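Local coordinates for nitrate regulatory protein (Klebsiella oxytoca, PDB 4AKK), which regulates the nasFEDCBA operon in response to nitrate and nitrite, binding the nasF leader RNA at its terminator site to effect transcription antitermination, at residues P171-S176 / G184-L189; I177-I182 / D309-G314. All coordinates share one frame; numbering follows the deposited sequence.

Interaction 1 (P171-S176 / G184-L189)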
# COMPACT_ATOMS: atom_id res chain seq x y z
N PRO A 171 -10.11 -9.23 -3.18
CA PRO A 171 -9.07 -8.35 -3.74
C PRO A 171 -8.17 -9.11 -4.72
O PRO A 171 -7.66 -8.54 -5.68
CB PRO A 171 -8.25 -7.94 -2.51
CG PRO A 171 -9.14 -8.22 -1.33
CD PRO A 171 -9.96 -9.41 -1.73
N GLN A 172 -7.97 -10.39 -4.45
CA GLN A 172 -7.15 -11.21 -5.33
C GLN A 172 -7.83 -11.35 -6.69
O GLN A 172 -7.17 -11.51 -7.71
CB GLN A 172 -6.93 -12.59 -4.72
CG GLN A 172 -5.73 -13.29 -5.31
CD GLN A 172 -4.45 -12.61 -4.90
OE1 GLN A 172 -4.24 -12.36 -3.71
NE2 GLN A 172 -3.60 -12.30 -5.87
N LEU A 173 -9.15 -11.31 -6.68
CA LEU A 173 -9.93 -11.35 -7.91
C LEU A 173 -9.50 -10.28 -8.91
O LEU A 173 -9.57 -10.50 -10.12
CB LEU A 173 -11.43 -11.22 -7.62
CG LEU A 173 -12.14 -12.50 -7.21
CD1 LEU A 173 -13.65 -12.29 -7.20
CD2 LEU A 173 -11.77 -13.62 -8.16
N ASN A 174 -9.05 -9.13 -8.41
CA ASN A 174 -8.56 -8.04 -9.27
C ASN A 174 -7.26 -8.32 -10.05
O ASN A 174 -6.99 -7.66 -11.05
CB ASN A 174 -8.41 -6.75 -8.48
CG ASN A 174 -9.65 -5.87 -8.56
OD1 ASN A 174 -10.55 -6.13 -9.35
ND2 ASN A 174 -9.68 -4.81 -7.76
N ASP A 175 -6.46 -9.27 -9.58
CA ASP A 175 -5.19 -9.57 -10.25
C ASP A 175 -5.41 -10.16 -11.65
O ASP A 175 -4.46 -10.40 -12.40
CB ASP A 175 -4.29 -10.49 -9.39
CG ASP A 175 -4.71 -11.97 -9.42
OD1 ASP A 175 -5.50 -12.36 -10.31
OD2 ASP A 175 -4.24 -12.75 -8.56
N SER A 176 -6.67 -10.41 -12.00
CA SER A 176 -7.00 -10.92 -13.32
C SER A 176 -8.13 -10.12 -13.94
O SER A 176 -8.81 -10.59 -14.85
CB SER A 176 -7.36 -12.40 -13.25
OG SER A 176 -6.19 -13.20 -13.21
N GLY A 184 -12.33 -1.04 -10.17
CA GLY A 184 -12.76 -0.01 -9.24
C GLY A 184 -14.00 -0.41 -8.44
O GLY A 184 -14.11 -0.11 -7.25
N ARG A 185 -14.94 -1.08 -9.11
CA ARG A 185 -16.16 -1.56 -8.45
C ARG A 185 -15.87 -2.69 -7.47
O ARG A 185 -16.50 -2.78 -6.42
CB ARG A 185 -17.20 -2.05 -9.47
CG ARG A 185 -17.99 -0.95 -10.14
CD ARG A 185 -18.97 -1.52 -11.16
NE ARG A 185 -19.55 -0.45 -11.95
CZ ARG A 185 -20.65 0.21 -11.62
NH1 ARG A 185 -21.29 -0.09 -10.50
NH2 ARG A 185 -21.10 1.18 -12.40
N MET A 186 -14.93 -3.56 -7.83
CA MET A 186 -14.57 -4.67 -6.96
C MET A 186 -13.95 -4.16 -5.67
O MET A 186 -14.26 -4.65 -4.59
CB MET A 186 -13.63 -5.66 -7.65
CG MET A 186 -14.36 -6.66 -8.54
SD MET A 186 -15.11 -8.07 -7.67
CE MET A 186 -15.45 -7.42 -6.06
N VAL A 187 -13.08 -3.16 -5.78
CA VAL A 187 -12.45 -2.61 -4.58
C VAL A 187 -13.45 -1.87 -3.69
O VAL A 187 -13.42 -2.00 -2.47
CB VAL A 187 -11.25 -1.70 -4.94
CG1 VAL A 187 -10.81 -0.89 -3.72
CG2 VAL A 187 -10.10 -2.56 -5.45
N ALA A 188 -14.35 -1.10 -4.31
CA ALA A 188 -15.42 -0.42 -3.57
C ALA A 188 -16.28 -1.43 -2.81
O ALA A 188 -16.63 -1.22 -1.65
CB ALA A 188 -16.29 0.41 -4.53
N LEU A 189 -16.64 -2.53 -3.48
CA LEU A 189 -17.40 -3.60 -2.86
C LEU A 189 -16.64 -4.26 -1.70
O LEU A 189 -17.17 -4.42 -0.60
CB LEU A 189 -17.78 -4.66 -3.90
CG LEU A 189 -18.39 -5.95 -3.34
CD1 LEU A 189 -19.73 -5.65 -2.69
CD2 LEU A 189 -18.55 -7.01 -4.44

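Interaction 2 (I177-I182 / D309-G314)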
# COMPACT_ATOMS: atom_id res chain seq x y z
N ILE A 177 -8.32 -8.91 -13.44
CA ILE A 177 -9.30 -7.99 -13.99
C ILE A 177 -8.61 -6.77 -14.58
O ILE A 177 -8.07 -5.93 -13.85
CB ILE A 177 -10.32 -7.55 -12.92
CG1 ILE A 177 -11.08 -8.77 -12.40
CG2 ILE A 177 -11.27 -6.51 -13.50
CD1 ILE A 177 -12.26 -8.42 -11.52
N ASP A 178 -8.62 -6.68 -15.91
CA ASP A 178 -7.97 -5.57 -16.61
C ASP A 178 -8.85 -4.32 -16.69
O ASP A 178 -8.35 -3.20 -16.65
CB ASP A 178 -7.51 -6.02 -18.00
CG ASP A 178 -6.39 -7.05 -17.95
OD1 ASP A 178 -5.61 -7.04 -16.97
OD2 ASP A 178 -6.28 -7.87 -18.89
N ASP A 179 -10.17 -4.50 -16.78
CA ASP A 179 -11.06 -3.35 -16.87
C ASP A 179 -11.02 -2.42 -15.66
O ASP A 179 -11.30 -2.85 -14.55
CB ASP A 179 -12.51 -3.77 -17.09
CG ASP A 179 -13.39 -2.59 -17.44
OD1 ASP A 179 -13.48 -2.28 -18.64
OD2 ASP A 179 -13.94 -1.94 -16.52
N PRO A 180 -10.73 -1.14 -15.89
CA PRO A 180 -10.62 -0.13 -14.83
C PRO A 180 -11.92 0.08 -14.05
O PRO A 180 -11.88 0.19 -12.82
CB PRO A 180 -10.28 1.16 -15.59
CG PRO A 180 -9.86 0.74 -16.95
CD PRO A 180 -10.55 -0.55 -17.23
N GLN A 181 -13.05 0.16 -14.74
CA GLN A 181 -14.33 0.38 -14.07
C GLN A 181 -14.71 -0.79 -13.17
O GLN A 181 -15.16 -0.60 -12.03
CB GLN A 181 -15.46 0.65 -15.07
CG GLN A 181 -15.51 2.07 -15.59
CD GLN A 181 -14.78 2.22 -16.91
OE1 GLN A 181 -15.26 1.79 -17.96
NE2 GLN A 181 -13.61 2.85 -16.87
N ILE A 182 -14.54 -2.00 -13.68
CA ILE A 182 -14.87 -3.17 -12.89
C ILE A 182 -13.93 -3.31 -11.70
O ILE A 182 -14.38 -3.55 -10.58
CB ILE A 182 -14.84 -4.44 -13.74
CG1 ILE A 182 -15.77 -4.26 -14.95
CG2 ILE A 182 -15.28 -5.64 -12.92
CD1 ILE A 182 -17.23 -3.99 -14.56
N ASP A 309 -22.14 -7.28 -17.64
CA ASP A 309 -22.90 -7.62 -18.84
C ASP A 309 -22.76 -6.56 -19.93
O ASP A 309 -22.49 -6.89 -21.09
CB ASP A 309 -24.38 -7.80 -18.49
CG ASP A 309 -24.65 -9.08 -17.71
OD1 ASP A 309 -23.72 -9.91 -17.60
OD2 ASP A 309 -25.78 -9.25 -17.21
N ALA A 310 -22.92 -5.30 -19.55
CA ALA A 310 -22.88 -4.22 -20.52
C ALA A 310 -21.51 -4.11 -21.18
O ALA A 310 -21.38 -3.55 -22.27
CB ALA A 310 -23.27 -2.90 -19.87
N LEU A 311 -20.48 -4.63 -20.53
CA LEU A 311 -19.15 -4.62 -21.11
C LEU A 311 -18.97 -5.76 -22.10
O LEU A 311 -18.33 -5.60 -23.13
CB LEU A 311 -18.09 -4.70 -20.01
CG LEU A 311 -17.89 -3.40 -19.24
CD1 LEU A 311 -16.99 -3.66 -18.05
CD2 LEU A 311 -17.31 -2.33 -20.15
N LEU A 312 -19.54 -6.92 -21.77
CA LEU A 312 -19.54 -8.05 -22.68
C LEU A 312 -20.35 -7.71 -23.93
O LEU A 312 -20.06 -8.19 -25.02
CB LEU A 312 -20.11 -9.28 -21.99
CG LEU A 312 -19.96 -10.62 -22.71
CD1 LEU A 312 -18.50 -10.91 -23.03
CD2 LEU A 312 -20.56 -11.74 -21.87
N GLU A 313 -21.36 -6.86 -23.76
CA GLU A 313 -22.22 -6.45 -24.87
C GLU A 313 -21.92 -5.02 -25.31
O GLU A 313 -22.82 -4.18 -25.35
CB GLU A 313 -23.69 -6.59 -24.46
CG GLU A 313 -24.03 -7.93 -23.81
CD GLU A 313 -25.50 -8.04 -23.43
OE1 GLU A 313 -26.31 -7.25 -23.97
OE2 GLU A 313 -25.85 -8.92 -22.61
N GLY A 314 -20.67 -4.74 -25.65
CA GLY A 314 -20.27 -3.40 -26.02
C GLY A 314 -19.59 -3.34 -27.38
O GLY A 314 -18.37 -3.23 -27.47

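Interaction 1 (P171-S176 / G184-L189)
N174 and M186 mark the nearest approach of the two backbones, with their CA atoms 7.3 Å apart. Segment 171-176 runs from short helix 169-173 into a turn. Segment 184-189 is regular helix within 180-212. No hydrogen bond joins the two segments, and their backbones are spaced by side chains.

The amide of N174 carries the contact. It lies against both M186 and V187. Its OD1 lies 3.5 Å from M186 CB, and its ND2 lies 3.3 Å from V187 CG2. The side chains of N174 and V187 cross at about a right angle, whereas N174 meets M186 at a slant. In V187, chi1 of 167° leaves CG2 beside the backbone N, and this is the methyl that meets the amide. M186 bends at chi2 and chi3. Its SD is 4.5 Å from L173 CD1, a loose apolar touch.

N174 ND2 also donates to the backbone O of A183, just before the second segment. That bond ties the amide to the first turn of helix 180-212. Away from helix 180-212, Q172 NE2 bonds D175 OD2 at 2.8 Å, nearly straight at 174°. L62 and A63 of helix 56-85 pack on L173, and A63 also touches M186.

The amide is thus bonded at its nitrogen end. ND2 has the carbonyl of A183 as a partner, whereas OD1 is buried against M186 with no partner in the model. Across the two segments themselves, the contact rests on van der Waals packing, with a polar group set among apolar neighbours.

Interaction 2 (I177-I182 / D309-G314)
D179 OD2 receives the backbone N-H of I182 at 2.9 Å, with an N-H...O angle of 163°. The oxygen uses its anti lone pair, the one turned away from OD1. This is a capping bond, and D179 is the N-cap of helix 180-212. The carboxylate sits at the start of the helix, where the helix dipole would tend to stabilise a negative charge.

The same carboxylate meets L311 from the end of helix 277-312. The two side chains come from opposite directions. L311 CD1 lies over the flat side of the group, 3.8 Å from D179 CG and about as far from each oxygen. With CG anti to the backbone N (chi1 -169°) and chi2 at 87°, D179 can turn OD2 to the helix while its flat side faces the leucine.

I182 meets the same methyl tip to tip. Its CG1 is 3.4 Å from L311 CD1, tighter than usual for two carbons, and its CD1 is 3.5 Å from that methyl. One leucine methyl therefore touches both the capping residue and the residue whose N-H is capped.

L311 is also packed by L53 and by L56 of helix 56-85. I182 also packs on A307 and L304, about one and two turns before L311 on helix 277-312. Near the end of that helix, E313 N bonds D309 O at 2.9 Å, and E313 then leaves helical geometry.

The arrangement is a helix N-cap packed against the last turn of a neighbouring antiparallel helix. It lies at one end of the all-helical NIT nitrate receptor region.

In the fold
The two interactions lie on the same side of the chain's centre, with their centres about 13 Å apart. Both use helix 180-212: interaction 2 its first turn, interaction 1 the turns just after. Along the chain the order is 171-176, 177-182, 184-189 and 309-314, so the segments alternate. They also touch, as M186 CG lies 4.1 Å from I177 CD1. Interaction 1 folds the turn after helix 169-173 back onto helix 180-212. Interaction 2 joins the start of that helix to the end of helix 277-312, more than 120 residues later in the chain. Together they connect parts near and remote in sequence within the NIT region, the nitrate receptor of this one-component regulator.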